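Local structure of glutathione-specific gamma-glutamylcyclotransferase (Saccharomyces cerevisiae S288c, 5HWK) at residues I17-S22 / L111-Q116. The protein cleaves glutathione into 5-oxo-L-proline and a Cys-Gly dipeptide, acting on glutathione but not on other gamma-glutamyl peptides. Numbering follows the deposited sequence.
With BEZ (benzoic acid), chain C; PO4 (phosphate ion), chain D.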
ATOM      1  N   ILE A  17      -1.988   2.610   7.791  1.00 22.61           N
ATOM      2  CA  ILE A  17      -3.384   2.230   8.003  1.00 24.94           C
ATOM      3  C   ILE A  17      -3.689   2.103   9.487  1.00 26.64           C
ATOM      4  O   ILE A  17      -4.701   2.605   9.985  1.00 28.05           O
ATOM      5  CB  ILE A  17      -3.713   0.917   7.270  1.00 24.80           C
ATOM      6  CG1 ILE A  17      -3.635   1.120   5.769  1.00 24.68           C
ATOM      7  CG2 ILE A  17      -5.119   0.489   7.649  1.00 25.89           C
ATOM      8  CD1 ILE A  17      -3.817  -0.186   4.955  1.00 27.45           C
ATOM      9  N   TYR A  18      -2.838   1.397  10.218  1.00 26.35           N
ATOM     10  CA  TYR A  18      -3.132   1.098  11.610  1.00 27.32           C
ATOM     11  C   TYR A  18      -2.298   1.887  12.600  1.00 26.92           C
ATOM     12  O   TYR A  18      -2.603   1.842  13.808  1.00 31.63           O
ATOM     13  CB  TYR A  18      -2.996  -0.391  11.901  1.00 28.34           C
ATOM     14  CG  TYR A  18      -1.647  -0.942  11.521  1.00 26.65           C
ATOM     15  CD1 TYR A  18      -0.529  -0.755  12.346  1.00 28.44           C
ATOM     16  CD2 TYR A  18      -1.479  -1.614  10.330  1.00 26.27           C
ATOM     17  CE1 TYR A  18       0.708  -1.265  12.015  1.00 28.65           C
ATOM     18  CE2 TYR A  18      -0.229  -2.141   9.997  1.00 26.45           C
ATOM     19  CZ  TYR A  18       0.843  -1.930  10.839  1.00 29.86           C
ATOM     20  OH  TYR A  18       2.079  -2.405  10.515  1.00 31.42           O
ATOM     21  N   LYS A  19      -1.260   2.594  12.138  1.00 25.36           N
ATOM     22  CA  LYS A  19      -0.484   3.511  12.970  1.00 25.67           C
ATOM     23  C   LYS A  19      -0.571   4.835  12.214  1.00 24.42           C
ATOM     24  O   LYS A  19       0.333   5.179  11.431  1.00 25.46           O
ATOM     25  CB  LYS A  19       0.955   3.020  13.119  1.00 28.08           C
ATOM     26  CG  LYS A  19       1.823   3.876  14.011  1.00 36.06           C
ATOM     27  CD  LYS A  19       3.076   3.127  14.420  1.00 43.43           C
ATOM     28  CE  LYS A  19       4.272   4.042  14.558  1.00 48.59           C
ATOM     29  NZ  LYS A  19       4.737   4.489  13.219  1.00 53.59           N
ATOM     30  N   PRO A  20      -1.644   5.591  12.412  0.55 26.01           N
ATOM     31  CA  PRO A  20      -1.934   6.729  11.530  0.55 25.07           C
ATOM     32  C   PRO A  20      -0.957   7.866  11.735  0.55 27.38           C
ATOM     33  O   PRO A  20      -0.246   7.929  12.752  0.55 31.45           O
ATOM     34  CB  PRO A  20      -3.339   7.158  11.971  0.55 25.52           C
ATOM     35  CG  PRO A  20      -3.419   6.707  13.405  0.55 26.69           C
ATOM     36  CD  PRO A  20      -2.680   5.408  13.446  0.55 26.68           C
ATOM     37  N   PRO A  21      -0.910   8.788  10.781  1.00 26.87           N
ATOM     38  CA  PRO A  21      -0.185  10.041  11.004  1.00 30.25           C
ATOM     39  C   PRO A  21      -0.906  10.915  12.030  1.00 30.41           C
ATOM     40  O   PRO A  21      -2.108  10.773  12.292  1.00 30.76           O
ATOM     41  CB  PRO A  21      -0.172  10.678   9.616  1.00 30.93           C
ATOM     42  CG  PRO A  21      -1.396  10.146   8.949  1.00 29.55           C
ATOM     43  CD  PRO A  21      -1.631   8.760   9.499  1.00 26.37           C
ATOM     44  N   SER A  22      -0.137  11.810  12.643  1.00 33.79           N
ATOM     45  CA  SER A  22      -0.698  12.750  13.594  1.00 35.21           C
ATOM     46  C   SER A  22      -1.579  13.755  12.886  1.00 33.01           C
ATOM     47  O   SER A  22      -1.342  14.137  11.739  1.00 36.08           O
ATOM     48  CB  SER A  22       0.418  13.536  14.287  1.00 39.04           C
ATOM     49  OG  SER A  22       1.448  12.677  14.724  1.00 45.46           O
ATOM     50  N   LEU A 111       7.881   9.013   7.763  1.00 25.33           N
ATOM     51  CA  LEU A 111       8.574   7.727   7.815  1.00 25.35           C
ATOM     52  C   LEU A 111       9.599   7.640   8.943  1.00 24.95           C
ATOM     53  O   LEU A 111      10.183   6.560   9.131  1.00 27.04           O
ATOM     54  CB  LEU A 111       9.221   7.353   6.484  1.00 24.99           C
ATOM     55  CG  LEU A 111       8.236   7.230   5.313  1.00 25.42           C
ATOM     56  CD1 LEU A 111       8.866   6.472   4.174  1.00 24.82           C
ATOM     57  CD2 LEU A 111       6.919   6.536   5.695  1.00 25.80           C
ATOM     58  N   ASN A 112       9.834   8.728   9.687  1.00 28.38           N
ATOM     59  CA  ASN A 112      10.864   8.726  10.722  1.00 30.20           C
ATOM     60  C   ASN A 112      10.570   7.729  11.839  1.00 30.49           C
ATOM     61  O   ASN A 112      11.490   7.362  12.582  1.00 35.22           O
ATOM     62  CB  ASN A 112      11.029  10.121  11.331  1.00 30.80           C
ATOM     63  CG  ASN A 112      11.668  11.098  10.381  1.00 33.21           C
ATOM     64  OD1 ASN A 112      12.116  10.703   9.308  1.00 35.59           O
ATOM     65  ND2 ASN A 112      11.725  12.375  10.768  1.00 36.15           N
ATOM     66  N   VAL A 113       9.318   7.290  11.972  1.00 30.68           N
ATOM     67  CA  VAL A 113       8.886   6.362  13.010  1.00 30.82           C
ATOM     68  C   VAL A 113       8.481   5.009  12.448  1.00 30.55           C
ATOM     69  O   VAL A 113       7.854   4.200  13.170  1.00 32.37           O
ATOM     70  CB  VAL A 113       7.737   6.933  13.851  1.00 33.83           C
ATOM     71  CG1 VAL A 113       8.192   8.173  14.617  1.00 37.09           C
ATOM     72  CG2 VAL A 113       6.514   7.199  12.941  1.00 34.42           C
ATOM     73  N   ARG A 114       8.798   4.729  11.190  1.00 27.92           N
ATOM     74  CA  ARG A 114       8.348   3.475  10.590  1.00 25.60           C
ATOM     75  C   ARG A 114       9.336   3.031   9.516  1.00 23.96           C
ATOM     76  O   ARG A 114      10.492   3.458   9.493  1.00 25.46           O
ATOM     77  CB  ARG A 114       6.907   3.592  10.085  1.00 26.87           C
ATOM     78  CG  ARG A 114       6.734   4.654   9.040  1.00 27.88           C
ATOM     79  CD  ARG A 114       5.249   4.897   8.754  1.00 28.69           C
ATOM     80  NE  ARG A 114       4.613   5.783   9.732  1.00 27.50           N
ATOM     81  CZ  ARG A 114       3.511   5.487  10.413  1.00 27.22           C
ATOM     82  NH1 ARG A 114       2.925   4.301  10.257  1.00 24.53           N
ATOM     83  NH2 ARG A 114       2.984   6.397  11.238  1.00 28.54           N
ATOM     84  N   GLU A 115       8.893   2.113   8.661  1.00 24.34           N
ATOM     85  CA  GLU A 115       9.735   1.619   7.584  1.00 22.88           C
ATOM     86  C   GLU A 115      10.089   2.811   6.697  1.00 21.81           C
ATOM     87  O   GLU A 115       9.232   3.662   6.402  1.00 23.67           O
ATOM     88  CB  GLU A 115       8.908   0.622   6.773  1.00 24.73           C
ATOM     89  CG  GLU A 115       8.239  -0.473   7.665  1.00 28.28           C
ATOM     90  CD  GLU A 115       6.964  -0.025   8.421  1.00 25.60           C
ATOM     91  OE1 GLU A 115       6.133   0.825   7.985  1.00 28.51           O
ATOM     92  OE2 GLU A 115       6.726  -0.550   9.516  1.00 31.12           O
ATOM     93  N   GLN A 116      11.360   2.901   6.299  1.00 22.18           N
ATOM     94  CA  GLN A 116      11.824   4.166   5.736  1.00 22.54           C
ATOM     95  C   GLN A 116      12.892   3.990   4.660  1.00 23.52           C
ATOM     96  O   GLN A 116      12.945   4.785   3.708  1.00 23.92           O
ATOM     97  CB  GLN A 116      12.383   5.057   6.863  1.00 24.13           C
ATOM     98  CG  GLN A 116      12.790   6.440   6.397  1.00 25.01           C
ATOM     99  CD  GLN A 116      12.990   7.422   7.553  1.00 26.72           C
ATOM    100  OE1 GLN A 116      13.485   7.044   8.625  1.00 29.61           O
ATOM    101  NE2 GLN A 116      12.579   8.685   7.345  1.00 29.88           N
TER
HETATM  102  C   BEZ C 301       1.976   3.373   4.073  1.00 22.22           C
HETATM  103  O1  BEZ C 301       1.263   2.908   4.920  1.00 23.12           O
HETATM  104  O2  BEZ C 301       1.422   3.777   3.044  1.00 25.63           O
HETATM  105  C1  BEZ C 301       3.465   3.375   4.220  1.00 23.77           C
HETATM  106  C2  BEZ C 301       4.220   3.695   3.109  1.00 24.06           C
HETATM  107  C3  BEZ C 301       5.617   3.646   3.178  1.00 23.62           C
HETATM  108  C4  BEZ C 301       6.250   3.365   4.377  1.00 23.92           C
HETATM  109  C5  BEZ C 301       5.476   3.092   5.493  1.00 24.55           C
HETATM  110  C6  BEZ C 301       4.085   3.079   5.444  1.00 24.30           C
HETATM  111  P   PO4 D 302      13.501  -0.268   6.963  1.00 21.38           P
HETATM  112  O1  PO4 D 302      14.723  -0.798   6.220  1.00 22.21           O
HETATM  113  O2  PO4 D 302      13.557   1.241   7.069  1.00 23.69           O
HETATM  114  O3  PO4 D 302      13.327  -0.995   8.304  1.00 22.46           O
HETATM  115  O4  PO4 D 302      12.244  -0.647   6.105  1.00 21.33           O
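Arg114 and Lys19 meet in two ways beside the benzoic acid pocket of this ChaC-type gamma-glutamylcyclotransferase, the guanidinium end-on to Lys19 O and Lys19 NZ over its face, and they illustrate how one backbone oxygen can take both terminal nitrogens of an arginine beside a probable active site. The loop, which joins strand 91-99 to strand 119-129, carries Glu115, the probable proton acceptor; across the contact, the chain leaves the short helix 15-18, whose first residue, Ser15, is the last of the likely substrate-binding residues. Arg114 NH1 lies 3.0 Å and NH2 2.9 Å from Lys19 O. Only NH1 lies in the carbonyl plane, on a lone pair; NH2 is tilted 35° from it, and both bonds are bent at the hydrogen. With chi1 at 60°, Arg114 CG sits between its own backbone N and carbonyl carbon, and a bend at chi3 turns the head toward Lys19 while CD rests 3.7 Å from C5 of the bound benzoic acid. NE to Tyr110 O and NH1 to Ser15 OG are further bonds that help fix the rotation of the planar group. Ser15 OG also bonds Glu115 OE1, so one hydroxyl links the arginine to the presumed catalytic carboxylate. Shortening Arg114 to an alanine is likely to leave Lys19 O without its two donors and the Ser15 hydroxyl with less to fix its rotation. Lys19 itself sends its chain back over the arginine, bent at chi3 and chi4, until NZ hovers over the centre of one guanidinium face, 3.2 Å from Arg114 CZ. Such closeness of two cations is likely to cost energy, and a bond from Lys19 NZ to Val113 O at 3.1 Å probably offsets part of it, reaching that oxygen from above the carbonyl plane, with Val113 CG2 lying 3.3 Å from the same nitrogen.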